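Local coordinates for protein putative L-alanine-DL-glutamate epimerase (Burkholderia xenovorans, PDB 3GO2) that probably acts as a magnesium-dependent racemase or epimerase of the mandelate racemase/muconate lactonizing enzyme family, at residues R67-A72 with E86-I91; W177-A182 with N221-P226; Y249-L254 with K278-A283; C325-A330 with P370-W375. One frame throughout, in Å; residues are numbered along the deposited sequence.

Contact 1. Residues R67-A72 with E86-I91; sequences RFFAEA and EGIGAI
Phe68 and Ile91 form the close-packed end of this helix pair. The branch methyl CG2 of Ile91 sits over one face of the Phe68 ring, 3.5 Å from CE2, and the isoleucine crosses the phenyl side chain at about a right angle. With CG held anti to the backbone N (chi1 161°), the ring of Phe68 reaches across to the second helix. Ala72 CB, one turn further along, lies about 4.0 Å above the plane of that ring, near its rim. The same methyl meets Ile88 across the interface, 3.9 Å from CD1. Ile88 therefore serves two partners with different branches: CD1 goes to Ala72, while CG2 lies 3.5 Å from Phe69 CD1, obliquely to that ring. No hydrogen bond crosses between the segments, and the side chains grip through apolar contacts. Leu53 and Leu57 of helix 46-57 extend this packing beyond Ile91.

The far side of segment 67-72 is different in kind. There Arg67 and Glu71, both partly exposed, form a salt bridge one turn apart, with Arg67 NH1 2.8 Å from Glu71 OE1. The carboxylate oxygen lies in the guanidinium plane but is itself met from above its own plane. Phe185 of a second subunit packs against this pair, and Leu115 of a third touches Arg67.

The axes of the two short segments approach to 10.5 Å and run nearly antiparallel, at 166°. Helices 65-76 and 82-103 thus pair as an antiparallel helical hairpin, part of the helical portion of the N-terminal capping domain of the enolase superfamily.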
loop_
_atom_site.group_PDB
_atom_site.type_symbol
_atom_site.label_atom_id
_atom_site.label_comp_id
_atom_site.label_asym_id
_atom_site.label_seq_id
_atom_site.Cartn_x
_atom_site.Cartn_y
_atom_site.Cartn_z
ATOM N N ARG A 67 23.733 19.264 -22.380
ATOM C CA ARG A 67 24.102 18.316 -23.446
ATOM C C ARG A 67 25.226 17.390 -22.971
ATOM O O ARG A 67 25.166 16.155 -23.152
ATOM C CB ARG A 67 24.552 19.053 -24.713
ATOM C CG ARG A 67 24.838 18.140 -25.906
ATOM C CD ARG A 67 25.950 18.736 -26.786
ATOM N NE ARG A 67 27.223 18.802 -26.068
ATOM C CZ ARG A 67 28.001 17.764 -25.774
ATOM N NH1 ARG A 67 27.696 16.527 -26.180
ATOM N NH2 ARG A 67 29.112 17.952 -25.083
ATOM N N PHE A 68 26.280 17.971 -22.406
ATOM C CA PHE A 68 27.390 17.157 -21.864
ATOM C C PHE A 68 26.853 16.162 -20.816
ATOM O O PHE A 68 27.213 14.987 -20.814
ATOM C CB PHE A 68 28.513 18.002 -21.253
ATOM C CG PHE A 68 29.399 17.213 -20.306
ATOM C CD1 PHE A 68 30.335 16.338 -20.794
ATOM C CD2 PHE A 68 29.187 17.268 -18.944
ATOM C CE1 PHE A 68 31.115 15.563 -19.941
ATOM C CE2 PHE A 68 29.964 16.490 -18.062
ATOM C CZ PHE A 68 30.924 15.635 -18.579
ATOM N N PHE A 69 26.022 16.650 -19.910
ATOM C CA PHE A 69 25.503 15.781 -18.870
ATOM C C PHE A 69 24.731 14.614 -19.485
ATOM O O PHE A 69 24.913 13.448 -19.101
ATOM C CB PHE A 69 24.615 16.546 -17.881
ATOM C CG PHE A 69 24.075 15.655 -16.809
ATOM C CD1 PHE A 69 24.841 15.343 -15.695
ATOM C CD2 PHE A 69 22.831 15.092 -16.940
ATOM C CE1 PHE A 69 24.342 14.472 -14.734
ATOM C CE2 PHE A 69 22.357 14.197 -16.004
ATOM C CZ PHE A 69 23.108 13.907 -14.894
ATOM N N ALA A 70 23.850 14.922 -20.444
ATOM C CA ALA A 70 23.012 13.917 -21.057
ATOM C C ALA A 70 23.870 12.888 -21.770
ATOM O O ALA A 70 23.657 11.700 -21.615
ATOM C CB ALA A 70 21.995 14.553 -22.050
ATOM N N GLU A 71 24.909 13.342 -22.463
ATOM C CA GLU A 71 25.783 12.411 -23.192
ATOM C C GLU A 71 26.592 11.553 -22.227
ATOM O O GLU A 71 26.749 10.336 -22.416
ATOM C CB GLU A 71 26.720 13.190 -24.103
ATOM C CG GLU A 71 27.625 12.273 -24.940
ATOM C CD GLU A 71 28.554 13.038 -25.878
ATOM O OE1 GLU A 71 29.011 14.128 -25.535
ATOM O OE2 GLU A 71 28.849 12.512 -26.955
ATOM N N ALA A 72 27.124 12.189 -21.193
ATOM C CA ALA A 72 27.911 11.495 -20.187
ATOM C C ALA A 72 27.101 10.425 -19.461
ATOM O O ALA A 72 27.612 9.358 -19.202
ATOM C CB ALA A 72 28.532 12.482 -19.184
ATOM N N GLU A 86 30.310 11.410 -9.585
ATOM C CA GLU A 86 31.158 12.476 -9.031
ATOM C C GLU A 86 32.028 13.100 -10.121
ATOM O O GLU A 86 32.226 14.313 -10.148
ATOM C CB GLU A 86 32.068 11.977 -7.918
ATOM C CG GLU A 86 31.358 11.578 -6.658
ATOM C CD GLU A 86 32.298 11.147 -5.591
ATOM O OE1 GLU A 86 33.285 11.881 -5.310
ATOM O OE2 GLU A 86 32.083 10.041 -4.998
ATOM N N GLY A 87 32.525 12.298 -11.055
ATOM C CA GLY A 87 33.337 12.865 -12.127
ATOM C C GLY A 87 32.510 13.765 -13.018
ATOM O O GLY A 87 32.948 14.850 -13.420
ATOM N N ILE A 88 31.296 13.310 -13.333
ATOM C CA ILE A 88 30.380 14.078 -14.158
ATOM C C ILE A 88 30.032 15.419 -13.465
ATOM O O ILE A 88 30.033 16.476 -14.102
ATOM C CB ILE A 88 29.112 13.247 -14.443
ATOM C CG1 ILE A 88 29.474 12.079 -15.364
ATOM C CG2 ILE A 88 28.024 14.127 -15.065
ATOM C CD1 ILE A 88 28.312 11.099 -15.585
ATOM N N GLY A 89 29.777 15.354 -12.157
ATOM C CA GLY A 89 29.442 16.551 -11.361
ATOM C C GLY A 89 30.554 17.566 -11.340
ATOM O O GLY A 89 30.333 18.776 -11.422
ATOM N N ALA A 90 31.782 17.077 -11.206
ATOM C CA ALA A 90 32.953 17.961 -11.189
ATOM C C ALA A 90 33.123 18.693 -12.523
ATOM O O ALA A 90 33.458 19.913 -12.584
ATOM C CB ALA A 90 34.203 17.151 -10.864
ATOM N N ILE A 91 32.907 17.962 -13.612
ATOM C CA ILE A 91 32.979 18.592 -14.929
ATOM C C ILE A 91 31.847 19.605 -15.103
ATOM O O ILE A 91 32.071 20.692 -15.608
ATOM C CB ILE A 91 33.006 17.569 -16.051
ATOM C CG1 ILE A 91 34.288 16.736 -15.946
ATOM C CG2 ILE A 91 32.870 18.264 -17.428
ATOM C CD1 ILE A 91 34.350 15.557 -16.979
#

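Contact 2. Residues W177-A182 with N221-P226; sequences WRPGFA and NFNAKP
Asn223, the residue most covered in this contact, pushes its amide into the turn formed by Arg178, Pro179 and Gly180. Its OD1 accepts a hydrogen bond from Gly180 N at 2.9 Å; the donor lies in the carbonyl plane, although the bond is bent to 144° at the hydrogen. CG stands anti to the carbonyl carbon (chi1 -68°), which carries the amide across Pro179 at about a right angle, Pro179 CD being 3.5 Å from Asn223 OD1. A water adds a second bridge: it accepts from Trp177 NE1 at 2.8 Å and donates to Asn223 O at 2.9 Å, lying in the indole plane. Pro179 CD in turn rests over one face of that indole, near its rim.

Phe181 and Phe222 supply the apolar half. Their rings meet obliquely, Phe181 CE1 coming within 3.7 Å of Phe222 CD2, and Phe181 CE2 also approaches Asn221 OD1. Phe222 continues toward the ring of Tyr249, while Cys74 of a second subunit packs on Phe181 and Arg77 of that subunit donates to Gly180 O.

The two loops carry ligand-binding residues as well. Arg178 and Asn221 contact fumarate and 2-oxoglutarate in crystals of this protein, and Asn221 N bonds to the magnesium ligand Asp219. The segments follow strands 175-176 and 215-219, and their pairing belongs to the loop-built active-site mouth of the enolase-superfamily barrel.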
loop_
_atom_site.group_PDB
_atom_site.type_symbol
_atom_site.label_atom_id
_atom_site.label_comp_id
_atom_site.label_asym_id
_atom_site.label_seq_id
_atom_site.Cartn_x
_atom_site.Cartn_y
_atom_site.Cartn_z
ATOM N N TRP A 177 34.689 7.666 17.038
ATOM C CA TRP A 177 34.007 6.394 16.893
ATOM C C TRP A 177 33.371 6.425 15.513
ATOM O O TRP A 177 32.337 7.085 15.316
ATOM C CB TRP A 177 32.948 6.214 17.987
ATOM C CG TRP A 177 32.204 4.874 17.920
ATOM C CD1 TRP A 177 30.893 4.659 17.509
ATOM C CD2 TRP A 177 32.729 3.596 18.252
ATOM N NE1 TRP A 177 30.608 3.330 17.582
ATOM C CE2 TRP A 177 31.703 2.651 18.028
ATOM C CE3 TRP A 177 33.975 3.149 18.681
ATOM C CZ2 TRP A 177 31.881 1.287 18.240
ATOM C CZ3 TRP A 177 34.154 1.786 18.905
ATOM C CH2 TRP A 177 33.106 0.872 18.679
ATOM N N ARG A 178 33.989 5.711 14.564
ATOM C CA ARG A 178 33.595 5.734 13.146
ATOM C C ARG A 178 33.588 4.316 12.561
ATOM O O ARG A 178 34.131 4.069 11.471
ATOM C CB ARG A 178 34.543 6.604 12.319
ATOM C CG ARG A 178 34.658 8.039 12.790
ATOM C CD ARG A 178 35.916 8.666 12.283
ATOM N NE ARG A 178 35.933 8.603 10.838
ATOM C CZ ARG A 178 37.022 8.501 10.088
ATOM N NH1 ARG A 178 36.886 8.425 8.760
ATOM N NH2 ARG A 178 38.236 8.472 10.634
ATOM N N PRO A 179 32.940 3.373 13.271
ATOM C CA PRO A 179 32.942 1.992 12.767
ATOM C C PRO A 179 32.335 1.843 11.358
ATOM O O PRO A 179 32.696 0.927 10.613
ATOM C CB PRO A 179 32.100 1.240 13.806
ATOM C CG PRO A 179 31.177 2.245 14.330
ATOM C CD PRO A 179 32.017 3.532 14.395
ATOM N N GLY A 180 31.402 2.699 10.985
ATOM C CA GLY A 180 30.850 2.622 9.634
ATOM C C GLY A 180 31.885 2.829 8.545
ATOM O O GLY A 180 31.689 2.384 7.406
ATOM N N PHE A 181 32.981 3.509 8.900
ATOM C CA PHE A 181 34.126 3.693 8.004
ATOM C C PHE A 181 35.365 2.910 8.466
ATOM O O PHE A 181 36.505 3.228 8.044
ATOM C CB PHE A 181 34.464 5.184 7.858
ATOM C CG PHE A 181 33.338 6.053 7.362
ATOM C CD1 PHE A 181 32.421 5.615 6.413
ATOM C CD2 PHE A 181 33.252 7.379 7.771
ATOM C CE1 PHE A 181 31.415 6.442 5.948
ATOM C CE2 PHE A 181 32.249 8.204 7.296
ATOM C CZ PHE A 181 31.343 7.741 6.384
ATOM N N ALA A 182 35.112 1.864 9.274
ATOM C CA ALA A 182 36.105 0.885 9.746
ATOM C C ALA A 182 37.179 1.491 10.638
ATOM O O ALA A 182 38.316 1.002 10.671
ATOM C CB ALA A 182 36.721 0.121 8.571
ATOM N N ASN A 221 26.692 9.811 10.710
ATOM C CA ASN A 221 27.159 9.220 9.471
ATOM C C ASN A 221 26.489 7.841 9.260
ATOM O O ASN A 221 25.280 7.745 9.388
ATOM C CB ASN A 221 28.686 9.172 9.422
ATOM C CG ASN A 221 29.323 10.550 9.313
ATOM O OD1 ASN A 221 29.499 11.101 8.207
ATOM N ND2 ASN A 221 29.668 11.099 10.433
ATOM N N PHE A 222 27.273 6.808 8.944
ATOM C CA PHE A 222 26.747 5.465 8.737
ATOM C C PHE A 222 27.111 4.554 9.925
ATOM O O PHE A 222 27.305 3.357 9.741
ATOM C CB PHE A 222 27.368 4.820 7.487
ATOM C CG PHE A 222 26.960 5.411 6.139
ATOM C CD1 PHE A 222 25.941 4.821 5.379
ATOM C CD2 PHE A 222 27.702 6.433 5.560
ATOM C CE1 PHE A 222 25.641 5.297 4.102
ATOM C CE2 PHE A 222 27.394 6.906 4.297
ATOM C CZ PHE A 222 26.380 6.328 3.562
ATOM N N ASN A 223 27.243 5.125 11.125
ATOM C CA ASN A 223 27.880 4.411 12.247
ATOM C C ASN A 223 27.013 3.491 13.083
ATOM O O ASN A 223 27.500 2.934 14.074
ATOM C CB ASN A 223 28.600 5.426 13.148
ATOM C CG ASN A 223 29.779 6.046 12.446
ATOM O OD1 ASN A 223 30.565 5.334 11.806
ATOM N ND2 ASN A 223 29.900 7.372 12.507
ATOM N N ALA A 224 25.772 3.274 12.680
ATOM C CA ALA A 224 24.925 2.253 13.310
ATOM C C ALA A 224 23.970 1.598 12.322
ATOM O O ALA A 224 23.985 1.908 11.110
ATOM C CB ALA A 224 24.149 2.877 14.469
ATOM N N LYS A 225 23.174 0.667 12.849
ATOM C CA LYS A 225 22.000 0.159 12.172
ATOM C C LYS A 225 20.762 0.826 12.789
ATOM O O LYS A 225 20.820 1.374 13.893
ATOM C CB LYS A 225 21.915 -1.347 12.324
ATOM C CG LYS A 225 23.212 -2.092 11.968
ATOM C CD LYS A 225 23.684 -1.866 10.542
ATOM C CE LYS A 225 24.961 -2.657 10.213
ATOM N NZ LYS A 225 24.736 -4.146 10.048
ATOM N N PRO A 226 19.618 0.751 12.121
ATOM C CA PRO A 226 18.398 1.296 12.730
ATOM C C PRO A 226 18.195 1.004 14.238
ATOM O O PRO A 226 17.866 1.896 15.011
ATOM C CB PRO A 226 17.301 0.669 11.872
ATOM C CG PRO A 226 17.932 0.625 10.517
ATOM C CD PRO A 226 19.374 0.284 10.744
HETATM O O HOH W 1 28.226 2.120 16.748
#

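Contact 3. Residues Y249-L254 with K278-A283; sequences YSPQGL and KPFFDA. With MG (magnesium ion), chain C.
Pro251 crosses Phe280 obliquely and sets CG over its ring where two helices of the enolase-type barrel domain meet, at the start of helix 251-259 and the end of helix 273-282. Pro251 CG stands almost exactly above the centre of the Phe280 ring, 3.9 Å from the centroid and 11° off the normal, a CH-pi contact. The phenyl group is placed by its first torsion, with CG anti to the carbonyl carbon (chi1 -66°). Around the same ring Tyr249 CA comes to the edge, near the ring plane, and Leu254 CD2 approaches obliquely, 3.9 Å from Phe280 CD1; the leucine crosses the phenyl side chain at about a right angle.

Pro251 has a second neighbour in Pro279. The two pyrrolidine rings lie side by side and point the same way, with Pro251 CG 3.7 Å from Pro279 CB. Ala283 CB closes the far end of the patch near Pro251 O.

Ser250 is the N-cap of helix 251-259: its OG accepts from Gly253 N at 2.9 Å, fixing the first turn on which Pro251 rides. Just before it, Tyr249 turns away from Phe280 and toward a magnesium ion, whose site is completed by Thr270 and by Pro78 of a second subunit. The ion sits at the edge of the phenol ring, in its plane, bound by Tyr249 OH at 2.5 Å, with two waters at 2.4 and 2.5 Å.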
loop_
_atom_site.group_PDB
_atom_site.type_symbol
_atom_site.label_atom_id
_atom_site.label_comp_id
_atom_site.label_asym_id
_atom_site.label_seq_id
_atom_site.Cartn_x
_atom_site.Cartn_y
_atom_site.Cartn_z
ATOM N N TYR A 249 21.330 3.476 3.381
ATOM C CA TYR A 249 20.842 2.973 2.117
ATOM C C TYR A 249 19.548 2.139 2.285
ATOM O O TYR A 249 19.172 1.362 1.399
ATOM C CB TYR A 249 21.948 2.164 1.461
ATOM C CG TYR A 249 23.135 3.016 1.049
ATOM C CD1 TYR A 249 22.949 4.135 0.270
ATOM C CD2 TYR A 249 24.441 2.687 1.430
ATOM C CE1 TYR A 249 24.003 4.916 -0.140
ATOM C CE2 TYR A 249 25.519 3.472 1.008
ATOM C CZ TYR A 249 25.277 4.582 0.218
ATOM O OH TYR A 249 26.300 5.389 -0.223
ATOM N N SER A 250 18.889 2.320 3.422
ATOM C CA SER A 250 17.586 1.728 3.689
ATOM C C SER A 250 16.519 2.804 3.921
ATOM O O SER A 250 16.353 3.277 5.054
ATOM C CB SER A 250 17.635 0.847 4.924
ATOM O OG SER A 250 16.316 0.309 5.173
ATOM N N PRO A 251 15.789 3.182 2.873
ATOM C CA PRO A 251 14.736 4.169 3.073
ATOM C C PRO A 251 13.737 3.679 4.117
ATOM O O PRO A 251 13.283 4.467 4.939
ATOM C CB PRO A 251 14.081 4.307 1.691
ATOM C CG PRO A 251 15.126 3.841 0.745
ATOM C CD PRO A 251 15.976 2.848 1.451
ATOM N N GLN A 252 13.398 2.383 4.102
ATOM C CA GLN A 252 12.443 1.845 5.100
ATOM C C GLN A 252 12.999 1.947 6.535
ATOM O O GLN A 252 12.297 2.367 7.463
ATOM C CB GLN A 252 12.049 0.393 4.724
ATOM C CG GLN A 252 11.235 -0.352 5.728
ATOM C CD GLN A 252 11.071 -1.860 5.389
ATOM O OE1 GLN A 252 11.237 -2.288 4.246
ATOM N NE2 GLN A 252 10.787 -2.653 6.404
ATOM N N GLY A 253 14.267 1.600 6.723
ATOM C CA GLY A 253 14.886 1.622 8.041
ATOM C C GLY A 253 15.038 3.053 8.545
ATOM O O GLY A 253 14.711 3.356 9.684
ATOM N N LEU A 254 15.520 3.944 7.682
ATOM C CA LEU A 254 15.638 5.352 8.067
ATOM C C LEU A 254 14.286 5.948 8.383
ATOM O O LEU A 254 14.163 6.681 9.373
ATOM C CB LEU A 254 16.364 6.167 7.013
ATOM C CG LEU A 254 16.629 7.625 7.339
ATOM C CD1 LEU A 254 17.494 7.762 8.615
ATOM C CD2 LEU A 254 17.272 8.365 6.147
ATOM N N LYS A 278 14.441 9.939 -4.238
ATOM C CA LYS A 278 13.013 9.668 -4.290
ATOM C C LYS A 278 12.540 8.623 -3.283
ATOM O O LYS A 278 11.549 8.870 -2.607
ATOM C CB LYS A 278 12.587 9.316 -5.713
ATOM C CG LYS A 278 11.120 8.881 -5.859
ATOM C CD LYS A 278 10.772 8.628 -7.329
ATOM C CE LYS A 278 9.665 7.602 -7.481
ATOM N NZ LYS A 278 8.380 7.993 -6.764
ATOM N N PRO A 279 13.205 7.445 -3.169
ATOM C CA PRO A 279 12.686 6.480 -2.213
ATOM C C PRO A 279 12.643 6.981 -0.753
ATOM O O PRO A 279 11.752 6.589 0.003
ATOM C CB PRO A 279 13.637 5.285 -2.347
ATOM C CG PRO A 279 14.397 5.515 -3.549
ATOM C CD PRO A 279 14.304 6.894 -3.974
ATOM N N PHE A 280 13.560 7.871 -0.388
ATOM C CA PHE A 280 13.586 8.430 0.941
ATOM C C PHE A 280 12.426 9.381 1.136
ATOM O O PHE A 280 11.743 9.339 2.167
ATOM C CB PHE A 280 14.933 9.101 1.216
ATOM C CG PHE A 280 16.079 8.119 1.245
ATOM C CD1 PHE A 280 16.434 7.496 2.414
ATOM C CD2 PHE A 280 16.777 7.809 0.083
ATOM C CE1 PHE A 280 17.478 6.566 2.439
ATOM C CE2 PHE A 280 17.812 6.912 0.088
ATOM C CZ PHE A 280 18.168 6.280 1.298
ATOM N N PHE A 281 12.159 10.232 0.149
ATOM C CA PHE A 281 11.051 11.170 0.290
ATOM C C PHE A 281 9.710 10.411 0.282
ATOM O O PHE A 281 8.795 10.734 1.061
ATOM C CB PHE A 281 11.091 12.231 -0.806
ATOM C CG PHE A 281 12.320 13.147 -0.786
ATOM C CD1 PHE A 281 13.288 13.090 0.201
ATOM C CD2 PHE A 281 12.468 14.118 -1.775
ATOM C CE1 PHE A 281 14.381 13.937 0.183
ATOM C CE2 PHE A 281 13.562 14.969 -1.793
ATOM C CZ PHE A 281 14.516 14.882 -0.804
ATOM N N ASP A 282 9.590 9.403 -0.578
ATOM C CA ASP A 282 8.355 8.599 -0.638
ATOM C C ASP A 282 8.047 7.914 0.709
ATOM O O ASP A 282 6.873 7.718 1.059
ATOM C CB ASP A 282 8.474 7.551 -1.733
ATOM C CG ASP A 282 8.381 8.153 -3.140
ATOM O OD1 ASP A 282 8.047 9.338 -3.288
ATOM O OD2 ASP A 282 8.616 7.383 -4.071
ATOM N N ALA A 283 9.106 7.582 1.438
ATOM C CA ALA A 283 9.002 6.926 2.731
ATOM C C ALA A 283 8.887 7.868 3.930
ATOM O O ALA A 283 8.757 7.386 5.050
ATOM C CB ALA A 283 10.190 5.954 2.909
HETATM MG MG MG C . 26.221 6.965 -2.104
HETATM O O HOH W 2 27.127 6.109 -4.115
HETATM O O HOH W 3 24.124 6.190 -3.274
#

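Contact 4. Residues C325-A330 with P370-W375; sequences CTMINA and PDRPGW
Helix 323-335 of the barrel domain is met here by the loop that follows strand 366-368, and Trp375, Met327 and Ile328 carry most of the junction. Ile328 CG1 is set over one face of the indole, 3.6 Å from the centroid of its five-membered ring and only 6° off the normal, a well-centred CH-pi contact. CG1 stands anti to the carbonyl carbon (chi1 -70°), which brings this branch over the pyrrole part, while the other branch, CG2, reaches only the far rim at CH2. The helix backbone takes part too, since Ile328 CA lies 3.6 Å from Trp375 CE3.

Met327, one residue earlier, works along the same loop with its whole length. Its CB comes 3.4 Å from Trp375 O, its SD lies 4.0 Å from Pro370 CG, and its methyl CE ends 3.8 Å from Arg372 NH2, at the edge of the guanidinium and in its plane. Bends at chi2 and chi3 carry the thioether from the tryptophan end of the loop across to the proline.

The domain is of the TIM-barrel type found in enolase relatives, and this loop also bonds to the N-terminal part of the chain: Trp375 N donates to Asp97 OD1 of helix 82-103, and Gly374 shares backbone hydrogen bonds with Val105 and Cys107. Arg372 keeps its polar end in place through NH2, bonded to Gly376 O. No hydrogen bond joins the two segments directly. Ile328 also packs against Thr293 and Ile294, and Val298 touches both Ile328 and the indole of Trp375.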
loop_
_atom_site.group_PDB
_atom_site.type_symbol
_atom_site.label_atom_id
_atom_site.label_comp_id
_atom_site.label_asym_id
_atom_site.label_seq_id
_atom_site.Cartn_x
_atom_site.Cartn_y
_atom_site.Cartn_z
ATOM N N CYS A 325 34.955 24.837 -3.049
ATOM C CA CYS A 325 33.706 24.128 -2.727
ATOM C C CYS A 325 32.746 25.020 -1.961
ATOM O O CYS A 325 31.537 24.974 -2.199
ATOM C CB CYS A 325 33.962 22.856 -1.945
ATOM S SG CYS A 325 34.706 21.552 -2.959
ATOM N N THR A 326 33.264 25.830 -1.040
ATOM C CA THR A 326 32.394 26.736 -0.293
ATOM C C THR A 326 31.732 27.731 -1.222
ATOM O O THR A 326 30.516 28.008 -1.095
ATOM C CB THR A 326 33.171 27.480 0.824
ATOM O OG1 THR A 326 33.640 26.529 1.779
ATOM C CG2 THR A 326 32.270 28.490 1.541
ATOM N N MET A 327 32.500 28.260 -2.180
ATOM C CA MET A 327 31.938 29.246 -3.113
ATOM C C MET A 327 30.955 28.571 -4.093
ATOM O O MET A 327 29.939 29.147 -4.441
ATOM C CB MET A 327 33.046 30.017 -3.818
ATOM C CG MET A 327 33.905 30.820 -2.886
ATOM S SD MET A 327 33.011 32.029 -1.831
ATOM C CE MET A 327 34.245 33.396 -1.839
ATOM N N ILE A 328 31.221 27.334 -4.481
ATOM C CA ILE A 328 30.269 26.598 -5.325
ATOM C C ILE A 328 28.925 26.494 -4.605
ATOM O O ILE A 328 27.857 26.844 -5.144
ATOM C CB ILE A 328 30.838 25.201 -5.682
ATOM C CG1 ILE A 328 31.997 25.367 -6.651
ATOM C CG2 ILE A 328 29.793 24.282 -6.356
ATOM C CD1 ILE A 328 32.806 24.085 -6.870
ATOM N N ASN A 329 29.005 26.027 -3.366
ATOM C CA ASN A 329 27.830 25.848 -2.523
ATOM C C ASN A 329 27.142 27.165 -2.187
ATOM O O ASN A 329 25.909 27.218 -2.076
ATOM C CB ASN A 329 28.216 25.071 -1.275
ATOM C CG ASN A 329 28.348 23.591 -1.537
ATOM O OD1 ASN A 329 27.429 22.969 -2.085
ATOM N ND2 ASN A 329 29.492 23.015 -1.185
ATOM N N ALA A 330 27.915 28.246 -2.030
ATOM C CA ALA A 330 27.313 29.564 -1.788
ATOM C C ALA A 330 26.394 29.981 -2.926
ATOM O O ALA A 330 25.339 30.588 -2.700
ATOM C CB ALA A 330 28.380 30.621 -1.582
ATOM N N PRO A 370 29.328 36.204 -2.747
ATOM C CA PRO A 370 30.103 37.113 -3.596
ATOM C C PRO A 370 29.369 37.428 -4.892
ATOM O O PRO A 370 28.397 36.735 -5.233
ATOM C CB PRO A 370 31.393 36.322 -3.868
ATOM C CG PRO A 370 30.988 34.872 -3.728
ATOM C CD PRO A 370 29.917 34.853 -2.671
ATOM N N ASP A 371 29.840 38.452 -5.602
ATOM C CA ASP A 371 29.242 38.867 -6.869
ATOM C C ASP A 371 30.241 39.008 -8.012
ATOM O O ASP A 371 30.054 39.849 -8.906
ATOM C CB ASP A 371 28.435 40.148 -6.685
ATOM C CG ASP A 371 29.275 41.330 -6.285
ATOM O OD1 ASP A 371 30.516 41.196 -6.183
ATOM O OD2 ASP A 371 28.662 42.412 -6.051
ATOM N N ARG A 372 31.247 38.147 -8.023
ATOM C CA ARG A 372 32.245 38.117 -9.080
ATOM C C ARG A 372 31.853 37.110 -10.152
ATOM O O ARG A 372 31.079 36.194 -9.871
ATOM C CB ARG A 372 33.605 37.720 -8.507
ATOM C CG ARG A 372 34.180 38.768 -7.544
ATOM C CD ARG A 372 35.547 38.396 -6.995
ATOM N NE ARG A 372 35.408 37.351 -5.999
ATOM C CZ ARG A 372 35.142 37.545 -4.711
ATOM N NH1 ARG A 372 34.985 38.761 -4.221
ATOM N NH2 ARG A 372 34.983 36.508 -3.909
ATOM N N PRO A 373 32.353 37.287 -11.390
ATOM C CA PRO A 373 31.956 36.306 -12.399
ATOM C C PRO A 373 32.427 34.893 -12.016
ATOM O O PRO A 373 33.568 34.717 -11.601
ATOM C CB PRO A 373 32.653 36.794 -13.673
ATOM C CG PRO A 373 32.775 38.306 -13.450
ATOM C CD PRO A 373 33.046 38.452 -11.986
ATOM N N GLY A 374 31.553 33.919 -12.189
ATOM C CA GLY A 374 31.848 32.553 -11.821
ATOM C C GLY A 374 31.483 32.244 -10.377
ATOM O O GLY A 374 30.602 32.866 -9.795
ATOM N N TRP A 375 32.157 31.259 -9.805
ATOM C CA TRP A 375 31.877 30.805 -8.455
ATOM C C TRP A 375 32.246 31.812 -7.384
ATOM O O TRP A 375 31.595 31.854 -6.334
ATOM C CB TRP A 375 32.592 29.488 -8.156
ATOM C CG TRP A 375 32.132 28.317 -8.967
ATOM C CD1 TRP A 375 32.924 27.490 -9.693
ATOM C CD2 TRP A 375 30.794 27.791 -9.073
ATOM N NE1 TRP A 375 32.170 26.503 -10.295
ATOM C CE2 TRP A 375 30.855 26.666 -9.929
ATOM C CE3 TRP A 375 29.559 28.143 -8.515
ATOM C CZ2 TRP A 375 29.714 25.900 -10.249
ATOM C CZ3 TRP A 375 28.419 27.367 -8.854
ATOM C CH2 TRP A 375 28.511 26.287 -9.712
#

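Overall arrangement
Contacts 1 and 4 are buried and held across mainly by apolar packing, with no hydrogen bond between their segments, whereas contact 2, also buried, combines a direct hydrogen bond and a water bridge with its aromatic pair. Contact 3 is only partly buried; it too packs without a hydrogen bond between its segments, yet stands beside a metal. Contact 1 lies in the N-terminal domain and the other three in the barrel domain, where contacts 2 and 3 touch through Phe222 and Tyr249. Contact 4 lies across the chain's centre from both, about 33 and 32 Å away between centres. Helix 82-103 links contact 1 to contact 4. Other subunits reach contacts 1, 2 and 3 but not contact 4.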